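Side-chain contact in beta-lactamase II (Erythrobacter litoralis, PDB 6V72), which probably hydrolyses beta-lactam antibiotics to substituted beta-amino acids, as a zinc-dependent class B enzyme of the metallo-beta-lactamase superfamily: residues Ala106-Gly110 / Ala111-Thr115. Residues are numbered along the deposited sequence; the frame is centred on the assembly and turned at random.
Sequences AALHG and ANIAT
H109 and T115 meet where helix 105-110 ends in a Schellman motif and the chain turns back into strand 114-117, the helix-to-strand half of a beta-alpha-beta crossover in the metallo-beta-lactamase fold. The H109 ring presents its NE2 edge to the threonine, and NE2 lies 2.7 Å from T115 OG1 in a nearly straight hydrogen bond (163°) whose proton could belong to either partner. T115 OG1 lies at the ring edge, in the plane of the imidazole; chi1 of 49° sets it between the backbone N and the carbonyl carbon, facing NE2. That rotation also sends the methyl toward the helix, where T115 CG2 packs 3.8 Å from L108 CD1 and touches the NE2-CD2 side of the ring. The other branch of the leucine serves the turn: L108 CD2 meets I113 CD1 at 3.9 Å, the two side chains slanting across one another. Threonine and isoleucine thus each take one methyl of L108.

Behind these side chains stands the backbone cap. N112, with positive phi (59°), is the C-prime residue; its N reaches H109 O at 2.9 Å, and I113 N closes the wider loop on L108 O at 3.0 Å. A111 N still follows the helical pattern to A107 O and adds a weak bond to L108 O.

Further out, L108 and I113 both lean on A92 of the neighbouring parallel strand 89-93, and both also touch helix 71-84, at T74 and V78 respectively. The H109 side chain also touches V131 and R134. T115 OG1 has a second hydrogen-bond partner, the backbone N of R134, so two bonds hold the hydroxyl against H109 NE2.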
loop_
_atom_site.group_PDB
_atom_site.type_symbol
_atom_site.label_atom_id
_atom_site.label_comp_id
_atom_site.label_asym_id
_atom_site.label_seq_id
_atom_site.Cartn_x
_atom_site.Cartn_y
_atom_site.Cartn_z
ATOM N N ALA A 106 6.422 8.441 -25.102
ATOM C CA ALA A 106 7.298 8.609 -26.260
ATOM C C ALA A 106 6.776 7.841 -27.464
ATOM O O ALA A 106 6.885 8.310 -28.610
ATOM C CB ALA A 106 8.717 8.160 -25.910
ATOM N N ALA A 107 6.223 6.648 -27.230
ATOM C CA ALA A 107 5.655 5.873 -28.329
ATOM C C ALA A 107 4.489 6.615 -28.965
ATOM O O ALA A 107 4.356 6.640 -30.187
ATOM C CB ALA A 107 5.205 4.493 -27.834
ATOM N N LEU A 108 3.635 7.242 -28.151
ATOM C CA LEU A 108 2.522 7.970 -28.743
ATOM C C LEU A 108 3.014 9.148 -29.570
ATOM O O LEU A 108 2.495 9.416 -30.660
ATOM C CB LEU A 108 1.570 8.443 -27.645
ATOM C CG LEU A 108 0.963 7.344 -26.790
ATOM C CD1 LEU A 108 0.006 7.977 -25.789
ATOM C CD2 LEU A 108 0.246 6.326 -27.682
ATOM N N HIS A 109 4.014 9.863 -29.074
ATOM C CA HIS A 109 4.494 11.007 -29.837
ATOM C C HIS A 109 5.235 10.579 -31.090
ATOM O O HIS A 109 5.123 11.244 -32.125
ATOM C CB HIS A 109 5.358 11.871 -28.949
ATOM C CG HIS A 109 4.567 12.549 -27.879
ATOM N ND1 HIS A 109 5.152 13.145 -26.791
ATOM C CD2 HIS A 109 3.228 12.712 -27.731
ATOM C CE1 HIS A 109 4.219 13.682 -26.031
ATOM N NE2 HIS A 109 3.038 13.429 -26.575
ATOM N N GLY A 110 5.956 9.460 -31.027
ATOM C CA GLY A 110 6.562 8.936 -32.236
ATOM C C GLY A 110 5.537 8.607 -33.302
ATOM O O GLY A 110 5.839 8.662 -34.498
ATOM N N ALA A 111 4.319 8.256 -32.889
ATOM C CA ALA A 111 3.218 7.976 -33.797
ATOM C C ALA A 111 2.378 9.210 -34.114
ATOM O O ALA A 111 1.302 9.072 -34.708
ATOM C CB ALA A 111 2.319 6.877 -33.217
ATOM N N ASN A 112 2.836 10.401 -33.713
ATOM C CA ASN A 112 2.145 11.665 -34.000
ATOM C C ASN A 112 0.736 11.683 -33.430
ATOM O O ASN A 112 -0.181 12.239 -34.031
ATOM C CB ASN A 112 2.103 11.948 -35.503
ATOM C CG ASN A 112 3.381 12.578 -36.012
ATOM O OD1 ASN A 112 4.390 12.623 -35.308
ATOM N ND2 ASN A 112 3.342 13.078 -37.245
ATOM N N ILE A 113 0.550 11.059 -32.278
ATOM C CA ILE A 113 -0.750 11.038 -31.624
ATOM C C ILE A 113 -0.860 12.217 -30.666
ATOM O O ILE A 113 0.035 12.449 -29.853
ATOM C CB ILE A 113 -0.960 9.711 -30.886
ATOM C CG1 ILE A 113 -1.034 8.571 -31.905
ATOM C CG2 ILE A 113 -2.230 9.758 -30.036
ATOM C CD1 ILE A 113 -0.880 7.179 -31.284
ATOM N N ALA A 114 -1.971 12.960 -30.770
ATOM C CA ALA A 114 -2.246 14.083 -29.881
ATOM C C ALA A 114 -2.590 13.561 -28.492
ATOM O O ALA A 114 -3.598 12.875 -28.320
ATOM C CB ALA A 114 -3.412 14.911 -30.417
ATOM N N THR A 115 -1.798 13.937 -27.506
ATOM C CA THR A 115 -1.897 13.402 -26.158
ATOM C C THR A 115 -2.427 14.468 -25.209
ATOM O O THR A 115 -2.052 15.637 -25.321
ATOM C CB THR A 115 -0.528 12.931 -25.699
ATOM O OG1 THR A 115 0.426 13.977 -25.971
ATOM C CG2 THR A 115 -0.131 11.687 -26.488
#